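Local coordinates for protein Cif (Cell cycle inhibiting factor) (Escherichia coli, PDB 3EFY) that deamidates a glutamine side chain of host NEDD8 to glutamate, switching off cullin-RING ubiquitin ligases and so blocking the host cell cycle, at residues M18-L22 with L163-D167; F83-S87 with F99-M103; V59-A63 with Y153-F159; L130-A134 with V143-R147. One frame throughout, in Å; residues are numbered along the deposited sequence.

Interaction 1: residues M18-L22 with L163-D167; sequences MKLFL and LFEYD
Leu22, at the end of helix 10-22, pushes its forked side chain against the edge strand 159-166, and each branch finds its own hollow. CD1 settles on a face of the Phe164 ring, 3.7 Å from the ring centroid and off-centre toward the rim, a CH-pi contact. CD2 drops beside the strand backbone, 3.5 Å from Glu165 O, and also reaches Tyr166 CB. One turn back, Met18 is bent at both chi2 and chi3 (-63° and -78°), a curl that swings its methyl CE round to meet Phe164 CD1 at 3.5 Å. Phe164 therefore takes two knobs from the helix, one over its face and one obliquely.

A further bump is the Phe21 ring, which drives an edge into the face of Tyr166. Its CD1 stands over the middle of the tyrosine ring, the centroids are 4.7 Å apart and the planes make 74°, a T-shaped pair. The two side chains run alongside each other in the same direction, and the Tyr166 hydroxyl is bonded to Asp71 of strand 66-72. Past the rings, one water joins the backbones, donating to Phe21 O (2.8 Å) and accepting from Asp167 N.

The arrangement is that of an alpha/beta core in a papain-like (clan CA) fold, with the helix that starts at the active-site cysteine, Cys10, laid against the antiparallel sheet.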
# COMPACT_ATOMS: atom_id res chain seq x y z
N MET A 18 -7.30 1.02 -5.04
CA MET A 18 -7.40 2.48 -4.91
C MET A 18 -6.11 3.06 -4.31
O MET A 18 -5.63 4.10 -4.78
CB MET A 18 -8.62 2.87 -4.08
CG MET A 18 -9.93 2.49 -4.72
SD MET A 18 -10.28 3.30 -6.30
CE MET A 18 -10.83 4.94 -5.72
N LYS A 19 -5.56 2.40 -3.29
CA LYS A 19 -4.30 2.88 -2.67
C LYS A 19 -3.16 2.88 -3.71
O LYS A 19 -2.34 3.83 -3.77
CB LYS A 19 -3.91 2.04 -1.47
CG LYS A 19 -4.90 2.17 -0.31
CD LYS A 19 -4.41 1.36 0.90
CE LYS A 19 -5.40 1.45 2.10
NZ LYS A 19 -5.07 0.41 3.17
N LEU A 20 -3.10 1.83 -4.53
CA LEU A 20 -2.08 1.76 -5.58
C LEU A 20 -2.17 2.92 -6.54
O LEU A 20 -1.15 3.47 -6.97
CB LEU A 20 -2.16 0.43 -6.36
CG LEU A 20 -1.61 -0.76 -5.56
CD1 LEU A 20 -1.91 -2.05 -6.31
CD2 LEU A 20 -0.09 -0.66 -5.30
N PHE A 21 -3.39 3.28 -6.93
CA PHE A 21 -3.55 4.40 -7.87
C PHE A 21 -3.29 5.76 -7.26
O PHE A 21 -2.82 6.66 -7.95
CB PHE A 21 -4.93 4.41 -8.50
CG PHE A 21 -5.04 3.48 -9.69
CD1 PHE A 21 -4.79 3.90 -10.99
CD2 PHE A 21 -5.32 2.13 -9.53
CE1 PHE A 21 -4.85 3.03 -12.06
CE2 PHE A 21 -5.38 1.29 -10.59
CZ PHE A 21 -5.14 1.71 -11.87
N LEU A 22 -3.65 5.93 -6.00
CA LEU A 22 -3.81 7.25 -5.37
C LEU A 22 -2.81 7.66 -4.31
O LEU A 22 -2.60 8.87 -4.12
CB LEU A 22 -5.20 7.37 -4.78
CG LEU A 22 -6.34 7.14 -5.77
CD1 LEU A 22 -7.75 7.12 -5.09
CD2 LEU A 22 -6.34 8.18 -6.91
N LEU A 163 -14.96 8.39 -6.80
CA LEU A 163 -14.32 8.76 -8.07
C LEU A 163 -13.13 9.69 -7.79
O LEU A 163 -13.32 10.75 -7.14
CB LEU A 163 -15.31 9.46 -8.95
CG LEU A 163 -14.88 9.96 -10.31
CD1 LEU A 163 -14.35 8.79 -11.20
CD2 LEU A 163 -16.08 10.68 -10.97
N PHE A 164 -11.97 9.34 -8.28
CA PHE A 164 -10.77 10.12 -8.08
C PHE A 164 -9.98 10.29 -9.38
O PHE A 164 -9.84 9.34 -10.16
CB PHE A 164 -9.81 9.45 -7.09
CG PHE A 164 -10.28 9.40 -5.66
CD1 PHE A 164 -11.16 8.42 -5.24
CD2 PHE A 164 -9.76 10.27 -4.72
CE1 PHE A 164 -11.53 8.32 -3.90
CE2 PHE A 164 -10.14 10.16 -3.36
CZ PHE A 164 -11.04 9.16 -2.98
N GLU A 165 -9.37 11.47 -9.59
CA GLU A 165 -8.35 11.59 -10.61
C GLU A 165 -7.07 10.89 -10.19
O GLU A 165 -6.73 10.90 -9.00
CB GLU A 165 -8.08 13.09 -10.88
CG GLU A 165 -7.10 13.31 -12.02
CD GLU A 165 -6.76 14.78 -12.30
OE1 GLU A 165 -7.45 15.70 -11.74
OE2 GLU A 165 -5.79 14.97 -13.11
N TYR A 166 -6.35 10.26 -11.12
CA TYR A 166 -5.05 9.73 -10.81
C TYR A 166 -4.01 10.15 -11.84
O TYR A 166 -4.39 10.53 -12.96
CB TYR A 166 -5.09 8.21 -10.70
CG TYR A 166 -5.20 7.41 -11.99
CD1 TYR A 166 -4.06 7.02 -12.72
CD2 TYR A 166 -6.44 7.02 -12.48
CE1 TYR A 166 -4.16 6.28 -13.84
CE2 TYR A 166 -6.55 6.27 -13.62
CZ TYR A 166 -5.40 5.88 -14.31
OH TYR A 166 -5.46 5.10 -15.46
N ASP A 167 -2.76 10.05 -11.43
CA ASP A 167 -1.58 10.32 -12.28
C ASP A 167 -0.91 9.02 -12.60
O ASP A 167 -0.60 8.24 -11.69
CB ASP A 167 -0.62 11.20 -11.51
CG ASP A 167 -1.19 12.54 -11.22
OD1 ASP A 167 -1.80 13.13 -12.13
OD2 ASP A 167 -0.99 13.01 -10.08
O HOH W 1 -2.49 9.32 -8.59

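Interaction 2: residues F83-S87 with F99-M103; sequences FLYQS and FEDWM
The indole of Trp102 has Gln86 over one face and the backbone of Leu84 at its edge. Gln86 CG lies almost on the normal of the five-membered ring, 3.7 Å from its centroid, while NE2 sits above the six-membered part, 3.4 Å from Trp102 CZ3. The amide plane stands nearly upright on the indole, at 88°. At the edge, Trp102 NE1 gives a nearly straight hydrogen bond (169°) to Leu84 O at 2.8 Å. The oxygen lies in the indole plane, but the nitrogen sits above the plane of the carbonyl, away from its lone pairs. Leu84 CD2 adds an apolar touch at Trp102 CZ2.

The Phe99 ring carries Met103 CG over its centre on one face and meets the Gln86 carbonyl at its edge, where Phe99 CD1 is 3.6 Å from Gln86 O. Gln86 O and Gln86 N are buried here without a polar partner. Against the Tyr85 ring, Met103 curls its thioether in obliquely, a Met-aromatic contact with SD 4.7 Å from the centroid and Met103 CE touching Tyr85 CD1.

With chi1 at 58°, Gln86 CG stands between its own backbone N and carbonyl carbon, and the chain then runs straight out over the indole. Its two ends are held beyond the contact: OE1 bonds to His66 NE2, and NE2 to Phe137 O. Trp102 thus floors the glutamine that pairs with the histidine. Gln86 and His66, together with Cys10, match the Cys-His-Gln catalytic triad of a papain-like (clan CA) enzyme.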
# COMPACT_ATOMS: atom_id res chain seq x y z
N PHE A 83 -11.02 -0.06 -18.10
CA PHE A 83 -10.57 -1.38 -17.69
C PHE A 83 -11.30 -1.70 -16.40
O PHE A 83 -11.55 -0.82 -15.58
CB PHE A 83 -9.09 -1.40 -17.50
CG PHE A 83 -8.31 -1.13 -18.79
CD1 PHE A 83 -7.87 -2.18 -19.56
CD2 PHE A 83 -8.04 0.17 -19.18
CE1 PHE A 83 -7.16 -1.95 -20.74
CE2 PHE A 83 -7.33 0.41 -20.39
CZ PHE A 83 -6.91 -0.66 -21.14
N LEU A 84 -11.60 -2.97 -16.20
CA LEU A 84 -12.27 -3.43 -14.95
C LEU A 84 -11.33 -4.36 -14.20
O LEU A 84 -10.80 -5.32 -14.76
CB LEU A 84 -13.54 -4.17 -15.30
CG LEU A 84 -14.54 -4.38 -14.13
CD1 LEU A 84 -16.01 -4.26 -14.65
CD2 LEU A 84 -14.19 -5.67 -13.60
N TYR A 85 -11.13 -4.10 -12.90
CA TYR A 85 -10.28 -4.87 -12.03
C TYR A 85 -11.14 -5.39 -10.85
O TYR A 85 -11.93 -4.65 -10.28
CB TYR A 85 -9.08 -4.10 -11.44
CG TYR A 85 -8.35 -3.23 -12.47
CD1 TYR A 85 -8.00 -3.73 -13.70
CD2 TYR A 85 -8.06 -1.90 -12.18
CE1 TYR A 85 -7.32 -2.92 -14.64
CE2 TYR A 85 -7.40 -1.11 -13.10
CZ TYR A 85 -7.07 -1.62 -14.33
OH TYR A 85 -6.43 -0.82 -15.29
N GLN A 86 -10.95 -6.64 -10.45
CA GLN A 86 -11.78 -7.25 -9.42
C GLN A 86 -11.15 -8.52 -8.89
O GLN A 86 -10.32 -9.15 -9.57
CB GLN A 86 -13.18 -7.58 -9.96
CG GLN A 86 -13.15 -8.53 -11.21
CD GLN A 86 -14.46 -9.16 -11.57
OE1 GLN A 86 -15.44 -9.17 -10.80
NE2 GLN A 86 -14.49 -9.74 -12.77
N SER A 87 -11.61 -8.92 -7.71
CA SER A 87 -11.52 -10.32 -7.24
C SER A 87 -12.89 -10.70 -6.71
O SER A 87 -13.71 -9.83 -6.50
CB SER A 87 -10.44 -10.53 -6.17
OG SER A 87 -10.82 -9.97 -4.93
N PHE A 99 -7.72 -12.46 -8.00
CA PHE A 99 -7.21 -11.26 -8.68
C PHE A 99 -6.17 -11.65 -9.73
O PHE A 99 -6.25 -11.20 -10.86
CB PHE A 99 -6.57 -10.28 -7.66
CG PHE A 99 -6.09 -8.99 -8.24
CD1 PHE A 99 -6.97 -8.02 -8.68
CD2 PHE A 99 -4.72 -8.70 -8.26
CE1 PHE A 99 -6.52 -6.83 -9.13
CE2 PHE A 99 -4.26 -7.48 -8.75
CZ PHE A 99 -5.18 -6.54 -9.20
N GLU A 100 -5.24 -12.53 -9.35
CA GLU A 100 -4.17 -12.96 -10.28
C GLU A 100 -4.72 -13.51 -11.60
O GLU A 100 -4.25 -13.14 -12.69
CB GLU A 100 -3.29 -14.02 -9.59
CG GLU A 100 -2.20 -14.54 -10.46
CD GLU A 100 -1.26 -15.47 -9.72
OE1 GLU A 100 -1.60 -16.00 -8.64
OE2 GLU A 100 -0.16 -15.66 -10.25
N ASP A 101 -5.75 -14.33 -11.50
CA ASP A 101 -6.36 -14.97 -12.67
C ASP A 101 -7.09 -13.96 -13.55
O ASP A 101 -6.88 -13.93 -14.77
CB ASP A 101 -7.26 -16.09 -12.24
CG ASP A 101 -6.49 -17.22 -11.54
OD1 ASP A 101 -5.28 -17.42 -11.86
OD2 ASP A 101 -7.09 -17.85 -10.64
N TRP A 102 -7.91 -13.10 -12.93
CA TRP A 102 -8.60 -12.06 -13.67
C TRP A 102 -7.58 -11.17 -14.42
O TRP A 102 -7.77 -10.84 -15.61
CB TRP A 102 -9.46 -11.22 -12.71
CG TRP A 102 -10.21 -10.12 -13.39
CD1 TRP A 102 -9.87 -8.79 -13.36
CD2 TRP A 102 -11.34 -10.23 -14.27
NE1 TRP A 102 -10.76 -8.08 -14.11
CE2 TRP A 102 -11.66 -8.93 -14.70
CE3 TRP A 102 -12.11 -11.29 -14.75
CZ2 TRP A 102 -12.72 -8.69 -15.58
CZ3 TRP A 102 -13.18 -11.04 -15.57
CH2 TRP A 102 -13.50 -9.75 -15.98
N MET A 103 -6.53 -10.74 -13.72
CA MET A 103 -5.65 -9.70 -14.24
C MET A 103 -4.73 -10.21 -15.36
O MET A 103 -4.32 -9.41 -16.24
CB MET A 103 -4.83 -9.05 -13.15
CG MET A 103 -5.70 -8.34 -12.09
SD MET A 103 -6.55 -6.89 -12.79
CE MET A 103 -5.21 -5.76 -12.84

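Interaction 3: residues V59-A63 with Y153-F159; sequences VNDGA and YQKHDNF
Gly62 and Asn158 join the end of strand 54-61 to the start of strand 159-166, where the edge of the antiparallel sheet opens into the 153-158 loop. Asp61 and Phe159 form an antiparallel non-hydrogen-bonded pair, their CA atoms 5.0 Å apart. Just beyond it, Gly62 N donates to Asn158 O at 2.9 Å, a bent bond. On the other flank, Phe159 CA makes a CH contact of 3.4 Å with Asn60 O.

The side chains of the pair leave the sheet on the same face and run alongside each other. Asp61 holds CG opposite its own backbone N (chi1 -174°), whereas Phe159 has CG opposite its carbonyl carbon (chi1 -73°). Those two settings bring Asp61 CG to 3.3 Å from Phe159 CE1, with CZ the next nearest ring atom and the flat groups inclined by 44°. Asp61 OD2 accepts hydrogen bonds from outside this contact, bonded to both the Tyr68 and Tyr119 hydroxyls, and OD1 takes Leu64 N, so the carboxylate is fixed in place while the phenyl leans on it. Phe120 of helix 113-124 meets the same phenyl edge-to-face.

In the loop, the Gln154 side chain folds back and its amide lies beside the Gly62-Ala63 peptide. The methyl of Ala63 faces the Asn158 amide and the backbone of Tyr153. At the edge of the phenyl, near the ring plane, Val59 CG1 reaches Phe159 CD1 at 4.0 Å.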
# COMPACT_ATOMS: atom_id res chain seq x y z
N VAL A 59 -16.47 0.94 -7.25
CA VAL A 59 -17.86 0.59 -7.27
C VAL A 59 -18.25 -0.36 -6.15
O VAL A 59 -17.68 -1.44 -6.03
CB VAL A 59 -18.25 -0.14 -8.59
CG1 VAL A 59 -19.77 -0.34 -8.65
CG2 VAL A 59 -17.71 0.68 -9.83
N ASN A 60 -19.23 0.05 -5.37
CA ASN A 60 -19.85 -0.81 -4.33
C ASN A 60 -21.22 -1.15 -4.90
O ASN A 60 -22.13 -0.31 -4.95
CB ASN A 60 -19.92 -0.01 -3.01
CG ASN A 60 -19.61 -0.81 -1.79
OD1 ASN A 60 -20.35 -0.64 -0.78
ND2 ASN A 60 -18.53 -1.62 -1.76
N ASP A 61 -21.32 -2.35 -5.47
CA ASP A 61 -22.50 -2.80 -6.18
C ASP A 61 -23.34 -3.68 -5.27
O ASP A 61 -23.09 -4.86 -5.14
CB ASP A 61 -22.01 -3.53 -7.45
CG ASP A 61 -23.09 -3.95 -8.41
OD1 ASP A 61 -24.26 -4.10 -8.02
OD2 ASP A 61 -22.71 -4.17 -9.61
N GLY A 62 -24.37 -3.06 -4.69
CA GLY A 62 -25.20 -3.70 -3.67
C GLY A 62 -26.04 -4.81 -4.27
O GLY A 62 -26.22 -5.88 -3.65
N ALA A 63 -26.58 -4.57 -5.46
CA ALA A 63 -27.46 -5.55 -6.11
C ALA A 63 -26.72 -6.82 -6.54
O ALA A 63 -27.16 -7.97 -6.29
CB ALA A 63 -28.16 -4.90 -7.29
N TYR A 153 -31.46 -6.98 -5.13
CA TYR A 153 -32.00 -5.67 -5.49
C TYR A 153 -32.75 -5.03 -4.31
O TYR A 153 -33.58 -5.66 -3.65
CB TYR A 153 -32.90 -5.78 -6.72
CG TYR A 153 -33.50 -4.46 -7.14
CD1 TYR A 153 -32.71 -3.46 -7.72
CD2 TYR A 153 -34.86 -4.20 -6.96
CE1 TYR A 153 -33.25 -2.25 -8.10
CE2 TYR A 153 -35.42 -2.98 -7.36
CZ TYR A 153 -34.61 -2.00 -7.92
OH TYR A 153 -35.15 -0.79 -8.31
N GLN A 154 -32.41 -3.77 -4.03
CA GLN A 154 -33.16 -2.92 -3.09
C GLN A 154 -33.80 -1.76 -3.90
O GLN A 154 -33.36 -1.47 -5.02
CB GLN A 154 -32.26 -2.45 -1.92
CG GLN A 154 -30.75 -2.16 -2.25
CD GLN A 154 -29.80 -3.42 -2.24
OE1 GLN A 154 -29.96 -4.34 -1.41
NE2 GLN A 154 -28.80 -3.44 -3.15
N LYS A 155 -34.85 -1.13 -3.37
CA LYS A 155 -35.63 -0.15 -4.16
C LYS A 155 -34.80 1.08 -4.57
O LYS A 155 -34.89 1.54 -5.71
CB LYS A 155 -36.92 0.28 -3.43
CG LYS A 155 -37.97 0.95 -4.34
CD LYS A 155 -39.42 0.45 -4.04
CE LYS A 155 -40.41 0.84 -5.15
NZ LYS A 155 -41.75 0.16 -5.07
N HIS A 156 -33.99 1.60 -3.66
CA HIS A 156 -33.03 2.65 -4.04
C HIS A 156 -31.67 2.39 -3.39
O HIS A 156 -31.50 1.45 -2.61
CB HIS A 156 -33.60 4.04 -3.72
CG HIS A 156 -34.70 4.48 -4.65
ND1 HIS A 156 -34.46 4.86 -5.96
CD2 HIS A 156 -36.04 4.58 -4.47
CE1 HIS A 156 -35.60 5.18 -6.54
NE2 HIS A 156 -36.58 5.01 -5.66
N ASP A 157 -30.68 3.20 -3.76
CA ASP A 157 -29.33 3.12 -3.18
C ASP A 157 -28.62 1.76 -3.32
O ASP A 157 -27.92 1.34 -2.40
CB ASP A 157 -29.35 3.49 -1.70
CG ASP A 157 -30.05 4.80 -1.42
OD1 ASP A 157 -30.12 5.68 -2.32
OD2 ASP A 157 -30.53 4.93 -0.26
N ASN A 158 -28.79 1.11 -4.47
CA ASN A 158 -28.07 -0.12 -4.78
C ASN A 158 -26.55 0.17 -4.89
O ASN A 158 -25.72 -0.56 -4.34
CB ASN A 158 -28.61 -0.69 -6.10
CG ASN A 158 -30.03 -1.24 -5.95
OD1 ASN A 158 -31.01 -0.62 -6.40
ND2 ASN A 158 -30.13 -2.37 -5.26
N PHE A 159 -26.22 1.26 -5.56
CA PHE A 159 -24.82 1.58 -5.85
C PHE A 159 -24.30 2.71 -4.97
O PHE A 159 -25.02 3.66 -4.64
CB PHE A 159 -24.66 2.04 -7.30
CG PHE A 159 -24.79 0.93 -8.32
CD1 PHE A 159 -23.70 0.13 -8.61
CD2 PHE A 159 -25.98 0.71 -8.96
CE1 PHE A 159 -23.77 -0.88 -9.56
CE2 PHE A 159 -26.08 -0.31 -9.95
CZ PHE A 159 -24.98 -1.13 -10.22

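Interaction 4: residues L130-A134 with V143-R147; sequences LEQIA and VKMLR
Val143 opens the second segment by pressing into helix 130-137 between Leu130 and Ala134, residues one turn apart. Its CG2 branch, opposite the backbone N, is driven against Leu130 CB at 3.5 Å, tighter than usual for two carbons. The other branch, CG1, turns toward Glu131, whose chain bends at chi2 (-74°) and brings OE2 to 3.8 Å from that methyl; the acid merely flanks the valine. One turn on from Leu130, the Ala134 methyl meets the valine's own backbone, with CB 3.8 Å from Val143 N.

Val143 also begins a short 3-10 turn, closed by Leu146 N bonding to Val143 O at 3.1 Å, which returns the chain to the helix at Leu146. This leucine enters almost entirely by one methyl. CD1 lies 3.5 Å from Leu130 O and touches three side chains: Leu130 CD2, Ile133 CG2 (both 3.8 Å) and Ala134 CB. The Leu130 and Leu146 side chains lie antiparallel, tail past tail, whereas Ile133 meets Leu146 at a slant. The knob fills the groove that the helix leaves between Leu130, Ile133 and Ala134.

After Leu146 the chain pairs its backbone with another loop, Arg147 with Val93, while Leu146 also rests on Thr94. Helix 130-137 also packs against helix 113-124 through Gln132 and Ile133, which reach Tyr119; Ile133 touches both neighbours. The 143-147 segment, part of the long connection to strand 159-166, lies against the helix face formed by Leu130, Ile133 and Ala134.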
# COMPACT_ATOMS: atom_id res chain seq x y z
N LEU A 130 -28.48 -11.45 -17.51
CA LEU A 130 -27.40 -12.35 -17.13
C LEU A 130 -26.28 -12.42 -18.16
O LEU A 130 -25.11 -12.60 -17.80
CB LEU A 130 -27.92 -13.77 -16.84
CG LEU A 130 -28.64 -14.03 -15.52
CD1 LEU A 130 -29.08 -15.50 -15.50
CD2 LEU A 130 -27.76 -13.71 -14.29
N GLU A 131 -26.61 -12.26 -19.45
CA GLU A 131 -25.58 -12.23 -20.45
C GLU A 131 -24.70 -11.00 -20.24
O GLU A 131 -23.50 -11.10 -20.38
CB GLU A 131 -26.14 -12.26 -21.88
CG GLU A 131 -26.89 -13.56 -22.22
CD GLU A 131 -26.00 -14.79 -22.45
OE1 GLU A 131 -24.75 -14.69 -22.35
OE2 GLU A 131 -26.58 -15.88 -22.73
N GLN A 132 -25.34 -9.89 -19.90
CA GLN A 132 -24.65 -8.60 -19.65
C GLN A 132 -23.66 -8.78 -18.46
O GLN A 132 -22.50 -8.43 -18.54
CB GLN A 132 -25.68 -7.54 -19.36
CG GLN A 132 -25.13 -6.21 -18.98
CD GLN A 132 -26.20 -5.16 -18.82
OE1 GLN A 132 -27.19 -5.32 -18.07
NE2 GLN A 132 -26.01 -4.05 -19.53
N ILE A 133 -24.14 -9.41 -17.40
CA ILE A 133 -23.31 -9.64 -16.19
C ILE A 133 -22.17 -10.58 -16.48
O ILE A 133 -21.02 -10.33 -16.11
CB ILE A 133 -24.19 -10.15 -15.01
CG1 ILE A 133 -25.19 -9.12 -14.57
CG2 ILE A 133 -23.32 -10.61 -13.79
CD1 ILE A 133 -26.23 -9.67 -13.60
N ALA A 134 -22.43 -11.69 -17.19
CA ALA A 134 -21.34 -12.58 -17.54
C ALA A 134 -20.30 -11.97 -18.42
O ALA A 134 -19.10 -12.21 -18.24
CB ALA A 134 -21.87 -13.85 -18.22
N VAL A 143 -22.53 -17.53 -18.74
CA VAL A 143 -23.75 -17.26 -18.02
C VAL A 143 -24.17 -18.43 -17.10
O VAL A 143 -24.77 -18.21 -16.05
CB VAL A 143 -24.89 -16.86 -19.00
CG1 VAL A 143 -25.31 -18.06 -19.85
CG2 VAL A 143 -26.09 -16.35 -18.25
N LYS A 144 -23.79 -19.65 -17.47
CA LYS A 144 -24.15 -20.82 -16.65
C LYS A 144 -23.44 -20.84 -15.31
O LYS A 144 -23.86 -21.59 -14.42
CB LYS A 144 -23.86 -22.14 -17.37
CG LYS A 144 -24.66 -22.27 -18.65
CD LYS A 144 -24.44 -23.60 -19.29
CE LYS A 144 -25.27 -23.74 -20.56
NZ LYS A 144 -24.79 -24.92 -21.36
N MET A 145 -22.38 -20.05 -15.15
CA MET A 145 -21.68 -20.00 -13.86
C MET A 145 -22.29 -19.01 -12.87
O MET A 145 -21.87 -18.98 -11.70
CB MET A 145 -20.20 -19.69 -14.03
CG MET A 145 -19.39 -20.69 -14.82
SD MET A 145 -19.34 -22.19 -13.81
CE MET A 145 -20.50 -23.17 -14.73
N LEU A 146 -23.25 -18.20 -13.30
CA LEU A 146 -23.86 -17.21 -12.45
C LEU A 146 -25.00 -17.80 -11.68
O LEU A 146 -25.58 -18.82 -12.08
CB LEU A 146 -24.40 -16.04 -13.25
CG LEU A 146 -23.34 -15.33 -14.09
CD1 LEU A 146 -24.07 -14.21 -14.85
CD2 LEU A 146 -22.16 -14.76 -13.27
N ARG A 147 -25.32 -17.16 -10.58
CA ARG A 147 -26.47 -17.52 -9.76
C ARG A 147 -27.39 -16.32 -9.59
O ARG A 147 -27.23 -15.53 -8.65
CB ARG A 147 -25.99 -18.06 -8.42
CG ARG A 147 -25.30 -19.45 -8.54
CD ARG A 147 -25.03 -20.03 -7.19
NE ARG A 147 -24.45 -21.36 -7.30
CZ ARG A 147 -24.04 -22.07 -6.26
NH1 ARG A 147 -24.15 -21.60 -5.02
NH2 ARG A 147 -23.51 -23.26 -6.46

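How the interactions relate
Interactions 1, 2 and 3 all reach the one antiparallel sheet. Interactions 1 and 3 use opposite ends of strand 159-166, their centres about 23 Å apart, and their segments nearly follow one another in sequence. Interactions 1 and 2 touch directly, Phe21 CZ meeting Tyr85 CE2 at 3.8 Å, and both also touch the second subunit. Of the active-site residues, interaction 2 holds Gln86, its side chain about 3 Å from that of His66; the side chain of Asp61 in interaction 3 is about 5 Å from that of His66, and that of Ile133 in interaction 4 about 8 Å. Interaction 4 lies farthest from interaction 1, about 30 Å between centres, across the centre of the chain. Interactions 2, 3 and 4 are all nested within the loop that interaction 1 closes.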